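Local coordinates for protein Non-sulfated chondroitin lyase E66 (Autographa californica nucleopolyhedrovirus, PDB 3VSN) that acts as a chondroitin lyase of the viral envelope, is essential for oral infectivity and may digest the chondroitin sulfate barrier of the host midgut, at residues A418-D423 and V593-N598; G583-F588 and T622-P627; N598-F603 and Q653-I658. One frame throughout, in Å; residues are numbered along the deposited sequence. Where two conformers were deposited one is given.

Contact 1: residues A418-D423 and V593-N598; sequences AIAKTD and VMVKEN
Ala418 sets its CB 3.6 Å from Val593 CG1, where two nearly parallel strands of different sheets meet. The axes of 418-421 and 593-597 run 6° apart. No backbone hydrogen bond joins them, and the contact is made by side chains. Val593 CG1 sits between its backbone N and carbonyl carbon (chi1 70°), which points this branch at the alanines. Ile419 turns the other way, onto Ile428 of the next strand and Ser321. Ala420 faces the contact again. Ala420 CB lies 3.9 Å from Val593 CG1 and 4.1 Å from Val595 CG2, and so fits between two valines. The same Val595 CG2 touches Ala420 O at 3.5 Å.

At Thr422 the contact becomes polar. Thr422 OG1 donates a hydrogen bond of 2.6 Å to Glu597 OE1, which receives it on the anti side, 16° out of the carboxylate plane. The methyl CG2 of Thr422 rests 3.8 Å from Val595 CG1, so this one residue serves both the apolar row and the carboxylate. Glu597 reaches the threonine with its chain fully extended. Its other oxygen, OE2, bonds to Thr424 OG1. A water links Asp423 N only weakly to Glu597 O: it accepts a weak bond from Asp423 N and donates to Glu597 O at 3.2 Å.

Small alanines facing valines are consistent with the close approach of these two sheets of the beta-sandwich region. The row ends in a buried carboxylate with a threonine hydroxyl at each oxygen. These bonds fix the rotation of the group and would probably steady its negative charge.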
loop_
_atom_site.group_PDB
_atom_site.type_symbol
_atom_site.label_atom_id
_atom_site.label_comp_id
_atom_site.label_asym_id
_atom_site.label_seq_id
_atom_site.Cartn_x
_atom_site.Cartn_y
_atom_site.Cartn_z
ATOM N N ALA A 418 -8.230 17.561 -4.658
ATOM C CA ALA A 418 -9.101 17.178 -5.763
ATOM C C ALA A 418 -8.377 16.225 -6.703
ATOM O O ALA A 418 -7.162 16.327 -6.897
ATOM C CB ALA A 418 -9.588 18.404 -6.520
ATOM N N ILE A 419 -9.136 15.298 -7.278
ATOM C CA ILE A 419 -8.595 14.316 -8.215
ATOM C C ILE A 419 -9.502 14.232 -9.443
ATOM O O ILE A 419 -10.725 14.196 -9.313
ATOM C CB ILE A 419 -8.450 12.916 -7.568
ATOM C CG1 ILE A 419 -7.554 12.977 -6.324
ATOM C CG2 ILE A 419 -7.878 11.915 -8.570
ATOM C CD1 ILE A 419 -7.631 11.749 -5.428
ATOM N N ALA A 420 -8.902 14.226 -10.630
ATOM C CA ALA A 420 -9.644 14.003 -11.867
ATOM C C ALA A 420 -8.874 13.013 -12.717
ATOM O O ALA A 420 -7.656 13.122 -12.846
ATOM C CB ALA A 420 -9.850 15.310 -12.623
ATOM N N LYS A 421 -9.576 12.040 -13.290
ATOM C CA LYS A 421 -8.912 11.038 -14.119
ATOM C C LYS A 421 -9.703 10.684 -15.371
ATOM O O LYS A 421 -10.933 10.799 -15.409
ATOM C CB LYS A 421 -8.602 9.770 -13.307
ATOM C CG LYS A 421 -9.839 8.981 -12.890
ATOM C CD LYS A 421 -9.467 7.696 -12.168
ATOM C CE LYS A 421 -10.674 6.784 -11.998
ATOM N NZ LYS A 421 -11.680 7.355 -11.056
ATOM N N THR A 422 -8.965 10.260 -16.393
ATOM C CA THR A 422 -9.533 9.730 -17.628
ATOM C C THR A 422 -8.937 8.340 -17.882
ATOM O O THR A 422 -8.423 7.714 -16.952
ATOM C CB THR A 422 -9.260 10.660 -18.829
ATOM O OG1 THR A 422 -7.850 10.901 -18.936
ATOM C CG2 THR A 422 -10.000 11.991 -18.674
ATOM N N ASP A 423 -8.983 7.889 -19.136
ATOM C CA ASP A 423 -8.538 6.543 -19.521
ATOM C C ASP A 423 -7.105 6.230 -19.102
ATOM O O ASP A 423 -6.843 5.207 -18.467
ATOM C CB ASP A 423 -8.659 6.353 -21.035
ATOM C CG ASP A 423 -10.049 5.944 -21.464
ATOM O OD1 ASP A 423 -10.948 5.878 -20.604
ATOM O OD2 ASP A 423 -10.238 5.688 -22.673
ATOM N N VAL A 593 -9.840 20.951 -10.482
ATOM C CA VAL A 593 -8.881 20.236 -11.319
ATOM C C VAL A 593 -9.660 19.547 -12.441
ATOM O O VAL A 593 -10.801 19.116 -12.235
ATOM C CB VAL A 593 -8.013 19.236 -10.503
ATOM C CG1 VAL A 593 -8.832 18.046 -10.009
ATOM C CG2 VAL A 593 -6.817 18.755 -11.320
ATOM N N MET A 594 -9.050 19.464 -13.620
ATOM C CA MET A 594 -9.705 18.901 -14.798
ATOM C C MET A 594 -8.706 18.143 -15.656
ATOM O O MET A 594 -7.556 18.568 -15.795
ATOM C CB MET A 594 -10.343 20.018 -15.639
ATOM C CG MET A 594 -11.100 19.526 -16.869
ATOM S SD MET A 594 -11.178 20.738 -18.210
ATOM C CE MET A 594 -9.576 20.474 -18.956
ATOM N N VAL A 595 -9.151 17.025 -16.226
ATOM C CA VAL A 595 -8.369 16.288 -17.215
ATOM C C VAL A 595 -9.253 15.995 -18.419
ATOM O O VAL A 595 -10.405 15.591 -18.261
ATOM C CB VAL A 595 -7.799 14.967 -16.644
ATOM C CG1 VAL A 595 -7.056 14.184 -17.723
ATOM C CG2 VAL A 595 -6.862 15.254 -15.480
ATOM N N LYS A 596 -8.707 16.215 -19.614
ATOM C CA LYS A 596 -9.409 15.929 -20.865
ATOM C C LYS A 596 -8.590 14.962 -21.700
ATOM O O LYS A 596 -7.401 15.185 -21.939
ATOM C CB LYS A 596 -9.671 17.222 -21.652
ATOM C CG LYS A 596 -10.200 17.008 -23.063
ATOM C CD LYS A 596 -10.568 18.319 -23.741
ATOM C CE LYS A 596 -10.791 18.120 -25.233
ATOM N NZ LYS A 596 -9.510 18.000 -25.986
ATOM N N GLU A 597 -9.234 13.886 -22.139
ATOM C CA GLU A 597 -8.588 12.891 -22.978
ATOM C C GLU A 597 -9.616 12.257 -23.895
ATOM O O GLU A 597 -10.658 11.767 -23.442
ATOM C CB GLU A 597 -7.878 11.826 -22.126
ATOM C CG GLU A 597 -7.237 10.719 -22.947
ATOM C CD GLU A 597 -6.529 9.668 -22.108
ATOM O OE1 GLU A 597 -6.835 9.518 -20.904
ATOM O OE2 GLU A 597 -5.657 8.979 -22.679
ATOM N N ASN A 598 -9.301 12.266 -25.189
ATOM C CA ASN A 598 -10.219 11.818 -26.231
ATOM C C ASN A 598 -11.519 12.622 -26.157
ATOM O O ASN A 598 -11.475 13.850 -26.230
ATOM C CB ASN A 598 -10.432 10.297 -26.155
ATOM C CG ASN A 598 -9.130 9.524 -26.306
ATOM O OD1 ASN A 598 -8.256 9.907 -27.091
ATOM N ND2 ASN A 598 -8.991 8.438 -25.554
HETATM O O HOH W 1 -10.674 8.959 -21.981
#

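Contact 2: residues G583-F588 and T622-P627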
loop_
_atom_site.group_PDB
_atom_site.type_symbol
_atom_site.label_atom_id
_atom_site.label_comp_id
_atom_site.label_asym_id
_atom_site.label_seq_id
_atom_site.Cartn_x
_atom_site.Cartn_y
_atom_site.Cartn_z
ATOM N N GLY A 583 -2.509 14.059 -26.602
ATOM C CA GLY A 583 -3.968 13.957 -26.497
ATOM C C GLY A 583 -4.510 14.220 -25.096
ATOM O O GLY A 583 -5.718 14.383 -24.914
ATOM N N VAL A 584 -3.621 14.259 -24.106
ATOM C CA VAL A 584 -4.009 14.539 -22.720
ATOM C C VAL A 584 -3.767 16.012 -22.405
ATOM O O VAL A 584 -2.661 16.524 -22.615
ATOM C CB VAL A 584 -3.210 13.672 -21.712
ATOM C CG1 VAL A 584 -3.500 14.098 -20.276
ATOM C CG2 VAL A 584 -3.513 12.188 -21.906
ATOM N N LYS A 585 -4.811 16.686 -21.925
ATOM C CA LYS A 585 -4.707 18.050 -21.415
ATOM C C LYS A 585 -5.202 18.060 -19.975
ATOM O O LYS A 585 -6.137 17.333 -19.630
ATOM C CB LYS A 585 -5.554 19.023 -22.244
ATOM C CG LYS A 585 -5.024 19.344 -23.640
ATOM C CD LYS A 585 -5.928 20.360 -24.331
ATOM C CE LYS A 585 -5.432 20.737 -25.726
ATOM N NZ LYS A 585 -6.195 21.904 -26.269
ATOM N N ALA A 586 -4.575 18.871 -19.134
ATOM C CA ALA A 586 -5.026 19.009 -17.757
ATOM C C ALA A 586 -5.065 20.471 -17.357
ATOM O O ALA A 586 -4.322 21.293 -17.901
ATOM C CB ALA A 586 -4.135 18.213 -16.810
ATOM N N LEU A 587 -5.938 20.792 -16.409
ATOM C CA LEU A 587 -6.011 22.135 -15.874
ATOM C C LEU A 587 -6.065 22.084 -14.365
ATOM O O LEU A 587 -6.899 21.384 -13.788
ATOM C CB LEU A 587 -7.236 22.883 -16.409
ATOM C CG LEU A 587 -7.314 24.352 -15.978
ATOM C CD1 LEU A 587 -6.247 25.184 -16.683
ATOM C CD2 LEU A 587 -8.696 24.914 -16.258
ATOM N N PHE A 588 -5.156 22.819 -13.740
ATOM C CA PHE A 588 -5.183 23.020 -12.309
ATOM C C PHE A 588 -5.602 24.467 -12.108
ATOM O O PHE A 588 -4.911 25.382 -12.551
ATOM C CB PHE A 588 -3.796 22.771 -11.699
ATOM C CG PHE A 588 -3.249 21.390 -11.960
ATOM C CD1 PHE A 588 -3.514 20.344 -11.077
ATOM C CD2 PHE A 588 -2.461 21.133 -13.083
ATOM C CE1 PHE A 588 -3.010 19.068 -11.309
ATOM C CE2 PHE A 588 -1.957 19.856 -13.322
ATOM C CZ PHE A 588 -2.234 18.827 -12.433
ATOM N N THR A 622 -11.968 27.239 -21.965
ATOM C CA THR A 622 -11.301 28.430 -22.504
ATOM C C THR A 622 -9.799 28.425 -22.169
ATOM O O THR A 622 -8.958 28.679 -23.038
ATOM C CB THR A 622 -11.981 29.724 -21.991
ATOM O OG1 THR A 622 -13.369 29.719 -22.363
ATOM C CG2 THR A 622 -11.311 30.977 -22.560
ATOM N N SER A 623 -9.467 28.107 -20.920
ATOM C CA SER A 623 -8.068 28.061 -20.476
ATOM C C SER A 623 -7.211 27.033 -21.219
ATOM O O SER A 623 -6.034 27.283 -21.480
ATOM C CB SER A 623 -7.989 27.831 -18.968
ATOM O OG SER A 623 -8.454 28.977 -18.273
ATOM N N ILE A 624 -7.797 25.891 -21.570
ATOM C CA ILE A 624 -7.058 24.856 -22.312
ATOM C C ILE A 624 -7.128 25.057 -23.834
ATOM O O ILE A 624 -6.713 24.189 -24.601
ATOM C CB ILE A 624 -7.484 23.418 -21.910
ATOM C CG1 ILE A 624 -8.930 23.132 -22.336
ATOM C CG2 ILE A 624 -7.275 23.196 -20.416
ATOM C CD1 ILE A 624 -9.256 21.657 -22.473
ATOM N N GLY A 625 -7.658 26.200 -24.262
ATOM C CA GLY A 625 -7.634 26.590 -25.673
ATOM C C GLY A 625 -8.778 26.047 -26.505
ATOM O O GLY A 625 -8.695 26.009 -27.734
ATOM N N GLU A 626 -9.851 25.626 -25.842
ATOM C CA GLU A 626 -11.009 25.070 -26.545
ATOM C C GLU A 626 -12.316 25.734 -26.074
ATOM O O GLU A 626 -13.190 25.073 -25.507
ATOM C CB GLU A 626 -11.033 23.541 -26.400
ATOM C CG GLU A 626 -9.720 22.881 -26.820
ATOM C CD GLU A 626 -9.768 21.366 -26.847
ATOM O OE1 GLU A 626 -10.776 20.809 -27.326
ATOM O OE2 GLU A 626 -8.782 20.730 -26.406
ATOM N N PRO A 627 -12.452 27.054 -26.328
ATOM C CA PRO A 627 -13.532 27.845 -25.720
ATOM C C PRO A 627 -14.949 27.432 -26.129
ATOM O O PRO A 627 -15.885 27.621 -25.350
ATOM C CB PRO A 627 -13.234 29.273 -26.189
ATOM C CG PRO A 627 -12.452 29.104 -27.450
ATOM C CD PRO A 627 -11.621 27.874 -27.233
#
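Glu626 OE2 is gripped by two lysines, Lys585 across this contact and Lys596 of the neighbouring strand. Lys585 NZ makes its salt bridge to Glu626 OE2 at 2.8 Å, on the anti side and 20° out of the carboxylate plane. The two side chains come from opposite directions. Lys585 NZ also donates to the backbone Ile624 O at 2.9 Å, with a C=O...N angle of 169°. Its chain is extended beyond CG, which carries the ammonium group from the strand to the end of helix 614-623.

Beside the polar bridge, aliphatic groups pack together. Ile624 CD1 touches Lys585 CD at 4.0 Å, and Ile624 CG2 meets Leu587 CB at 4.0 Å. Leu587 CD1 reaches Ser623 CB at 3.9 Å, while Ser623 OG bonds to Asn575 ND2 on the next strand. The positive ammonium group at the C-terminal end of the helix would probably interact favourably with the helix dipole.

The helix stops in a Schellman motif. Gly625, with positive phi, is the C' residue, Glu626 N bonds to Phe621 O, and Gly625 N bonds to Thr622 O. Here a Schellman-capped helix packs on one face of a beta-sandwich sheet.

Contact 3: residues N598-F603 and Q653-I658; sequences NNKVSF and QFIFEI
Gln653 runs along Ser602 from its CB onward. Gln653 CB lies 3.5 Å from Ser602 OG and also faces Phe603 O. Gln653 CG follows at 3.7 Å from Ser602 OG, and Gln653 CD comes to 3.5 Å from the same Ser602 OG. At the tip, Gln653 OE1 accepts a hydrogen bond of 2.7 Å from Ser602 OG, tilted 26° from the amide plane. OE1 also takes Lys421 N, and NE2 donates to Asp323 OD1. The amide is thus held at both ends. Ser602 OG lies anti to its backbone N (chi1 170°), which turns it to the glutamine.

Beside this bond the backbones pair. Val601 with Phe656 and Phe603 with Phe654 are hydrogen-bonded antiparallel pairs, each with two N-H...O bonds. Lys600 with Glu657 and Ser602 with Ile655 are the non-hydrogen-bonded pairs between and beyond them. Past the ladder, Ile658 N donates to Asn599 O at 2.8 Å from above the carbonyl plane. A water that accepts from Asn599 ND2 and donates to Glu657 OE2 and Ile658 O closes this end.

On the face of Val601 and Phe603, the rings of Phe603 and Phe656 meet rim to rim. Their centroids are 5.9 Å apart and their planes stand at 82°. Helix 614-623 covers this face through Ile617 and Phe621. At the end of strand 654-658, Val601 CG2 touches Ile658 CD1 at 3.6 Å. On the face of Lys600, Ser602 and Ile655, Lys600 CE lies 3.8 Å from Ile655 CG2. This is an antiparallel beta ladder of four bridges, and it adds the C-terminal strand to a sheet of the beta-sandwich.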
loop_
_atom_site.group_PDB
_atom_site.type_symbol
_atom_site.label_atom_id
_atom_site.label_comp_id
_atom_site.label_asym_id
_atom_site.label_seq_id
_atom_site.Cartn_x
_atom_site.Cartn_y
_atom_site.Cartn_z
ATOM N N ASN A 598 -9.301 12.266 -25.189
ATOM C CA ASN A 598 -10.219 11.818 -26.231
ATOM C C ASN A 598 -11.519 12.622 -26.157
ATOM O O ASN A 598 -11.475 13.850 -26.230
ATOM C CB ASN A 598 -10.432 10.297 -26.155
ATOM C CG ASN A 598 -9.130 9.524 -26.306
ATOM O OD1 ASN A 598 -8.256 9.907 -27.091
ATOM N ND2 ASN A 598 -8.991 8.438 -25.554
ATOM N N ASN A 599 -12.652 11.950 -25.980
ATOM C CA ASN A 599 -13.947 12.625 -25.878
ATOM C C ASN A 599 -14.488 12.648 -24.442
ATOM O O ASN A 599 -15.700 12.732 -24.227
ATOM C CB ASN A 599 -14.962 11.962 -26.822
ATOM C CG ASN A 599 -15.387 10.578 -26.352
ATOM O OD1 ASN A 599 -14.628 9.866 -25.684
ATOM N ND2 ASN A 599 -16.615 10.190 -26.690
ATOM N N LYS A 600 -13.588 12.561 -23.467
ATOM C CA LYS A 600 -13.981 12.484 -22.063
ATOM C C LYS A 600 -13.299 13.581 -21.257
ATOM O O LYS A 600 -12.121 13.858 -21.462
ATOM C CB LYS A 600 -13.620 11.108 -21.501
ATOM C CG LYS A 600 -14.076 10.852 -20.076
ATOM C CD LYS A 600 -13.549 9.512 -19.584
ATOM C CE LYS A 600 -14.071 9.179 -18.195
ATOM N NZ LYS A 600 -13.503 10.097 -17.166
ATOM N N VAL A 601 -14.049 14.214 -20.356
ATOM C CA VAL A 601 -13.494 15.213 -19.444
ATOM C C VAL A 601 -13.969 14.916 -18.024
ATOM O O VAL A 601 -15.146 14.604 -17.813
ATOM C CB VAL A 601 -13.906 16.655 -19.828
ATOM C CG1 VAL A 601 -13.292 17.660 -18.867
ATOM C CG2 VAL A 601 -13.474 16.990 -21.243
ATOM N N SER A 602 -13.052 15.015 -17.063
ATOM C CA SER A 602 -13.389 14.871 -15.649
ATOM C C SER A 602 -12.998 16.127 -14.862
ATOM O O SER A 602 -11.917 16.682 -15.081
ATOM C CB SER A 602 -12.689 13.642 -15.065
ATOM O OG SER A 602 -12.810 13.617 -13.653
ATOM N N PHE A 603 -13.885 16.566 -13.963
ATOM C CA PHE A 603 -13.639 17.695 -13.053
ATOM C C PHE A 603 -13.830 17.244 -11.617
ATOM O O PHE A 603 -14.680 16.396 -11.346
ATOM C CB PHE A 603 -14.685 18.795 -13.239
ATOM C CG PHE A 603 -14.566 19.578 -14.511
ATOM C CD1 PHE A 603 -15.206 19.146 -15.666
ATOM C CD2 PHE A 603 -13.885 20.795 -14.532
ATOM C CE1 PHE A 603 -15.136 19.891 -16.834
ATOM C CE2 PHE A 603 -13.813 21.548 -15.700
ATOM C CZ PHE A 603 -14.437 21.089 -16.851
ATOM N N GLN A 653 -16.164 13.040 -8.876
ATOM C CA GLN A 653 -15.773 13.602 -10.166
ATOM C C GLN A 653 -16.962 13.783 -11.099
ATOM O O GLN A 653 -17.771 12.871 -11.274
ATOM C CB GLN A 653 -14.704 12.734 -10.833
ATOM C CG GLN A 653 -13.380 12.706 -10.082
ATOM C CD GLN A 653 -12.369 11.757 -10.696
ATOM O OE1 GLN A 653 -12.283 11.623 -11.919
ATOM N NE2 GLN A 653 -11.587 11.098 -9.843
ATOM N N PHE A 654 -17.060 14.971 -11.690
ATOM C CA PHE A 654 -18.050 15.254 -12.720
ATOM C C PHE A 654 -17.486 14.783 -14.053
ATOM O O PHE A 654 -16.416 15.229 -14.467
ATOM C CB PHE A 654 -18.341 16.760 -12.794
ATOM C CG PHE A 654 -18.823 17.353 -11.500
ATOM C CD1 PHE A 654 -17.918 17.767 -10.527
ATOM C CD2 PHE A 654 -20.184 17.505 -11.260
ATOM C CE1 PHE A 654 -18.363 18.306 -9.330
ATOM C CE2 PHE A 654 -20.635 18.050 -10.069
ATOM C CZ PHE A 654 -19.725 18.451 -9.104
ATOM N N ILE A 655 -18.206 13.886 -14.719
ATOM C CA ILE A 655 -17.752 13.334 -15.992
ATOM C C ILE A 655 -18.659 13.799 -17.129
ATOM O O ILE A 655 -19.889 13.702 -17.040
ATOM C CB ILE A 655 -17.659 11.790 -15.944
ATOM C CG1 ILE A 655 -16.715 11.350 -14.811
ATOM C CG2 ILE A 655 -17.176 11.234 -17.283
ATOM C CD1 ILE A 655 -16.839 9.889 -14.420
ATOM N N PHE A 656 -18.033 14.329 -18.179
ATOM C CA PHE A 656 -18.739 14.821 -19.351
ATOM C C PHE A 656 -18.193 14.168 -20.606
ATOM O O PHE A 656 -17.017 13.788 -20.663
ATOM C CB PHE A 656 -18.605 16.344 -19.472
ATOM C CG PHE A 656 -19.147 17.091 -18.291
ATOM C CD1 PHE A 656 -20.496 17.425 -18.224
ATOM C CD2 PHE A 656 -18.311 17.455 -17.239
ATOM C CE1 PHE A 656 -21.001 18.109 -17.130
ATOM C CE2 PHE A 656 -18.812 18.138 -16.142
ATOM C CZ PHE A 656 -20.162 18.460 -16.086
ATOM N N GLU A 657 -19.062 14.040 -21.601
ATOM C CA GLU A 657 -18.690 13.544 -22.912
ATOM C C GLU A 657 -18.613 14.735 -23.859
ATOM O O GLU A 657 -19.519 15.565 -23.889
ATOM C CB GLU A 657 -19.724 12.522 -23.397
ATOM C CG GLU A 657 -19.491 11.978 -24.801
ATOM C CD GLU A 657 -20.578 11.012 -25.255
ATOM O OE1 GLU A 657 -21.556 10.785 -24.511
ATOM O OE2 GLU A 657 -20.461 10.476 -26.372
ATOM N N ILE A 658 -17.530 14.825 -24.621
ATOM C CA ILE A 658 -17.393 15.885 -25.615
ATOM C C ILE A 658 -18.151 15.462 -26.875
ATOM O O ILE A 658 -17.785 14.477 -27.516
ATOM C CB ILE A 658 -15.906 16.188 -25.914
ATOM C CG1 ILE A 658 -15.171 16.622 -24.638
ATOM C CG2 ILE A 658 -15.771 17.269 -26.973
ATOM C CD1 ILE A 658 -15.827 17.771 -23.889
HETATM O O HOH W 2 -18.732 11.866 -28.085
#

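From the N terminus, 418-423 comes first, on the outermost strand of one seven-stranded sheet. Contact 1 closes a long loop when 593-598 packs against it from another sheet. Contact 2 has already opened at 583-588, so contacts 1 and 2 cross. Their strands 584-589 and 592-597 are sheet neighbours, joined by backbone bonds. Asn598 ends contact 1 and begins contact 3, so these two follow in series. Contact 3 opens before 622-627 closes contact 2, and it closes last, at 653-658; contacts 2 and 3 therefore cross as well. Together they tie the two sheets, helix 614-623 and the C-terminal strand into one beta-rich region.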